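Local atomic coordinates of AmbC (Sorangium cellulosum, PDB entry 5O15), a protein that probably catalyses both dehydration and cyclisation of a polyketide intermediate in ambruticin biosynthesis, acting as a bifunctional dehydratase-cyclase domain. Residues 40-43 against 48-51; 260-265 against 269-274. One frame throughout, in Å; residues are numbered along the deposited sequence.

Contact 1 of 2, residues 40-43 against 48-51; sequences LSTV and VLDH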
loop_
_atom_site.group_PDB
_atom_site.type_symbol
_atom_site.label_atom_id
_atom_site.label_comp_id
_atom_site.label_asym_id
_atom_site.label_seq_id
_atom_site.Cartn_x
_atom_site.Cartn_y
_atom_site.Cartn_z
ATOM N N LEU A 40 -6.671 1.510 15.462
ATOM C CA LEU A 40 -5.303 1.794 15.047
ATOM C C LEU A 40 -4.757 2.856 15.990
ATOM O O LEU A 40 -5.147 4.027 15.907
ATOM C CB LEU A 40 -5.317 2.274 13.606
ATOM C CG LEU A 40 -4.034 2.077 12.832
ATOM C CD1 LEU A 40 -4.271 2.388 11.366
ATOM C CD2 LEU A 40 -2.943 2.937 13.415
ATOM N N SER A 41 -3.878 2.446 16.900
ATOM C CA SER A 41 -3.227 3.361 17.833
ATOM C C SER A 41 -1.870 3.805 17.301
ATOM O O SER A 41 -1.051 2.966 16.920
ATOM C CB SER A 41 -2.985 2.660 19.163
ATOM O OG SER A 41 -2.092 3.400 19.968
ATOM N N THR A 42 -1.633 5.118 17.291
ATOM C CA THR A 42 -0.337 5.645 16.887
ATOM C C THR A 42 0.674 5.611 18.027
ATOM O O THR A 42 1.837 5.985 17.819
ATOM C CB THR A 42 -0.460 7.073 16.327
ATOM O OG1 THR A 42 -0.879 7.979 17.364
ATOM C CG2 THR A 42 -1.427 7.148 15.116
ATOM N N VAL A 43 0.258 5.183 19.210
ATOM C CA VAL A 43 1.192 4.820 20.267
ATOM C C VAL A 43 1.723 3.414 20.033
ATOM O O VAL A 43 2.934 3.181 20.061
ATOM C CB VAL A 43 0.506 4.945 21.641
ATOM C CG1 VAL A 43 1.483 4.618 22.754
ATOM C CG2 VAL A 43 -0.080 6.345 21.830
ATOM N N VAL A 48 3.549 4.436 11.887
ATOM C CA VAL A 48 2.721 5.061 10.862
ATOM C C VAL A 48 2.980 6.555 10.798
ATOM O O VAL A 48 2.752 7.183 9.760
ATOM C CB VAL A 48 1.214 4.762 11.058
ATOM C CG1 VAL A 48 0.974 3.279 10.978
ATOM C CG2 VAL A 48 0.661 5.337 12.357
ATOM N N LEU A 49 3.410 7.154 11.915
ATOM C CA LEU A 49 3.680 8.588 11.967
ATOM C C LEU A 49 4.888 8.989 11.142
ATOM O O LEU A 49 5.106 10.189 10.925
ATOM C CB LEU A 49 3.844 9.046 13.420
ATOM C CG LEU A 49 2.616 8.837 14.315
ATOM C CD1 LEU A 49 2.966 9.184 15.777
ATOM C CD2 LEU A 49 1.447 9.651 13.782
ATOM N N ASP A 50 5.717 8.026 10.722
ATOM C CA ASP A 50 6.801 8.346 9.816
ATOM C C ASP A 50 6.311 8.623 8.406
ATOM O O ASP A 50 7.110 9.097 7.569
ATOM C CB ASP A 50 7.790 7.181 9.762
ATOM C CG ASP A 50 8.641 7.023 11.020
ATOM O OD1 ASP A 50 8.566 7.882 11.913
ATOM O OD2 ASP A 50 9.391 6.018 11.078
ATOM N N HIS A 51 5.017 8.393 8.122
ATOM C CA HIS A 51 4.484 8.614 6.781
ATOM C C HIS A 51 4.001 10.051 6.651
ATOM O O HIS A 51 2.808 10.371 6.682
ATOM C CB HIS A 51 3.367 7.629 6.442
ATOM C CG HIS A 51 3.031 7.642 4.991
ATOM N ND1 HIS A 51 1.838 8.146 4.527
ATOM C CD2 HIS A 51 3.711 7.241 3.897
ATOM C CE1 HIS A 51 1.794 8.043 3.210
ATOM N NE2 HIS A 51 2.931 7.503 2.798
#

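Contact 2 of 2, residues 260-265 against 269-274; sequences EVEDAS and QLAASI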
loop_
_atom_site.group_PDB
_atom_site.type_symbol
_atom_site.label_atom_id
_atom_site.label_comp_id
_atom_site.label_asym_id
_atom_site.label_seq_id
_atom_site.Cartn_x
_atom_site.Cartn_y
_atom_site.Cartn_z
ATOM N N GLU A 260 6.760 -2.661 -12.945
ATOM C CA GLU A 260 6.738 -2.424 -14.378
ATOM C C GLU A 260 5.879 -1.207 -14.683
ATOM O O GLU A 260 4.661 -1.230 -14.475
ATOM C CB GLU A 260 6.242 -3.650 -15.131
ATOM C CG GLU A 260 6.286 -3.454 -16.626
ATOM C CD GLU A 260 6.348 -4.755 -17.382
ATOM O OE1 GLU A 260 7.227 -4.884 -18.264
ATOM O OE2 GLU A 260 5.550 -5.658 -17.081
ATOM N N VAL A 261 6.536 -0.151 -15.160
ATOM C CA VAL A 261 5.867 1.118 -15.380
ATOM C C VAL A 261 5.101 1.067 -16.690
ATOM O O VAL A 261 5.633 0.647 -17.722
ATOM C CB VAL A 261 6.887 2.263 -15.357
ATOM C CG1 VAL A 261 6.217 3.592 -15.527
ATOM C CG2 VAL A 261 7.651 2.222 -14.058
ATOM N N GLU A 262 3.837 1.482 -16.633
ATOM C CA GLU A 262 3.001 1.585 -17.821
ATOM C C GLU A 262 3.324 2.877 -18.553
ATOM O O GLU A 262 3.621 3.897 -17.929
ATOM C CB GLU A 262 1.531 1.634 -17.408
ATOM C CG GLU A 262 0.781 0.328 -17.543
ATOM C CD GLU A 262 -0.706 0.500 -17.281
ATOM O OE1 GLU A 262 -1.297 -0.353 -16.584
ATOM O OE2 GLU A 262 -1.276 1.503 -17.761
ATOM N N ASP A 263 3.322 2.827 -19.881
ATOM C CA ASP A 263 3.479 4.054 -20.655
ATOM C C ASP A 263 2.336 5.006 -20.325
ATOM O O ASP A 263 1.164 4.669 -20.514
ATOM C CB ASP A 263 3.508 3.741 -22.149
ATOM C CG ASP A 263 4.785 3.029 -22.572
ATOM O OD1 ASP A 263 5.862 3.344 -22.015
ATOM O OD2 ASP A 263 4.714 2.154 -23.461
ATOM N N ALA A 264 2.681 6.194 -19.829
ATOM C CA ALA A 264 1.708 7.111 -19.236
ATOM C C ALA A 264 0.973 7.862 -20.340
ATOM O O ALA A 264 1.522 8.775 -20.961
ATOM C CB ALA A 264 2.408 8.076 -18.283
ATOM N N SER A 265 -0.282 7.487 -20.582
ATOM C CA SER A 265 -1.140 8.228 -21.499
ATOM C C SER A 265 -1.758 9.467 -20.852
ATOM O O SER A 265 -2.592 10.129 -21.482
ATOM C CB SER A 265 -2.242 7.316 -22.050
ATOM O OG SER A 265 -3.115 6.878 -21.022
ATOM N N GLN A 269 -0.318 11.473 -14.272
ATOM C CA GLN A 269 -0.468 10.191 -13.601
ATOM C C GLN A 269 0.729 9.290 -13.851
ATOM O O GLN A 269 1.451 9.420 -14.840
ATOM C CB GLN A 269 -1.701 9.445 -14.080
ATOM C CG GLN A 269 -2.980 10.111 -13.701
ATOM C CD GLN A 269 -4.176 9.242 -13.971
ATOM O OE1 GLN A 269 -4.063 8.037 -14.208
ATOM N NE2 GLN A 269 -5.336 9.848 -13.923
ATOM N N LEU A 270 0.899 8.364 -12.922
ATOM C CA LEU A 270 1.889 7.305 -12.962
ATOM C C LEU A 270 1.138 6.005 -12.733
ATOM O O LEU A 270 0.223 5.954 -11.906
ATOM C CB LEU A 270 2.902 7.535 -11.828
ATOM C CG LEU A 270 4.164 6.712 -11.678
ATOM C CD1 LEU A 270 5.006 6.781 -12.933
ATOM C CD2 LEU A 270 4.914 7.260 -10.475
ATOM N N ALA A 271 1.511 4.956 -13.459
ATOM C CA ALA A 271 0.835 3.671 -13.336
ATOM C C ALA A 271 1.861 2.563 -13.501
ATOM O O ALA A 271 2.792 2.685 -14.296
ATOM C CB ALA A 271 -0.292 3.506 -14.370
ATOM N N ALA A 272 1.695 1.485 -12.742
ATOM C CA ALA A 272 2.637 0.381 -12.771
ATOM C C ALA A 272 1.966 -0.867 -12.206
ATOM O O ALA A 272 0.991 -0.788 -11.471
ATOM C CB ALA A 272 3.882 0.719 -11.959
ATOM N N SER A 273 2.541 -2.026 -12.525
ATOM C CA SER A 273 2.264 -3.282 -11.842
ATOM C C SER A 273 3.376 -3.548 -10.839
ATOM O O SER A 273 4.506 -3.052 -10.988
ATOM C CB SER A 273 2.181 -4.458 -12.834
ATOM O OG SER A 273 3.446 -4.675 -13.463
ATOM N N ILE A 274 3.069 -4.337 -9.823
ATOM C CA ILE A 274 4.033 -4.677 -8.779
ATOM C C ILE A 274 4.000 -6.167 -8.561
ATOM O O ILE A 274 2.919 -6.731 -8.322
ATOM C CB ILE A 274 3.735 -3.962 -7.450
ATOM C CG1 ILE A 274 3.742 -2.453 -7.630
ATOM C CG2 ILE A 274 4.707 -4.406 -6.355
ATOM C CD1 ILE A 274 3.224 -1.679 -6.432
HETATM O O HOH W 1 3.157 -5.485 -15.936
HETATM O O HOH W 2 3.117 5.591 -15.843
#

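Contact 1 of 2, residues 40-43 against 48-51
Thr42 OG1 lies within hydrogen-bonding reach of two backbone carbonyl oxygens, those of Pro92 and Gly95, which share its single proton, so the polar branch of this buried side chain is satisfied away from Val48 and Leu49. The hydroxyl lies between the backbone N and the carbonyl carbon (chi1 66°). This turns the methyl CG2 to the other side, where Val48 and Leu49 reach it. Thr42 CG2 comes within 3.9 Å of Val48 CG2. The same methyl lies 4.0 Å from Leu49 CD2. The other branch of Leu49, CD1, lies 4.0 Å from Thr42 O, and both CD1 and CD2 are 4.1 Å from Thr42 CB. Both side chains meet Thr42 at about a right angle. An alanine in place of Leu49 would probably leave Thr42 CB and CG2 without the two methyls that press on them. Leu40 adds a looser apolar touch, with CD2 at 4.5 Å from Val48 CG2. No hydrogen bond joins the two segments; the contact is made by van der Waals touches. His51 N bonds to Val48 O at 3.0 Å at the end of the 3-10 segment. The contact thus packs the end of strand 34-41 against the 3-10 turn before His51, the residue that opens the HxxxGxxxxP motif of dehydratase hotdog domains.

Contact 2 of 2, residues 260-265 against 269-274
A chi1 of -177° swings the Glu260 side chain opposite its amide nitrogen, and the chain runs on extended, while Ser273 OG sits between its backbone N and carbonyl carbon (chi1 65°). The two segments belong to the beta hairpin of strands 254-261 and 269-277, in the second hotdog half of the double hotdog fold. The serine torsion puts Ser273 OG beside Glu260 CB, at 3.4 Å. The glutamate torsions carry the carboxylate to water 1, which joins it to the hydroxyl. The water donates to Glu260 OE2 and to Ser273 OG, the latter at 2.6 Å. The other carboxylate oxygen, OE1, makes a salt bridge with Arg258. Glu260 and Ser273 are an antiparallel hydrogen-bonded pair: Glu260 N gives its hydrogen to Ser273 O, and Ser273 N returns one to Glu260 O, both at 3.0 Å. Val261 and Ala272 form the next, non-hydrogen-bonded pair, their side chains on the opposite face from Glu260 and Ser273. On that face Val261 CG1 meets Leu270 CD1 at 4.3 Å, and both side chains rest on Leu221 of helix 211-225. Ala272 CA also makes a CA-H...O contact with Glu260 O. Further along, Glu262 N bonds to Ala271 O at 2.8 Å, nearly straight at 163°. Glu262 CB lies 4.0 Å from Ala271 CB. Water 2 takes the place of the second bond of this pair: it donates to Glu262 O and accepts from Ala271 N, at 2.9 Å from that nitrogen.

From the N terminus, strand 34-41 comes first. Contact 1 closes the short loop between its end and the 3-10 segment, before the chain goes on to strand 52-53 and helix 61-75. It ties the end of strand 34-41 to the loop leading to strand 52-53, in the first hotdog half. Much later the chain enters strand 254-261 and turns back into strand 269-277, where contact 2 closes the hairpin, tying its two strands in the second half. The two loops lie in series: contact 1 is complete before contact 2 begins, so neither nests in nor crosses the other. Their centres are about 29 Å apart, on opposite sides of the chain's centre. They do not touch.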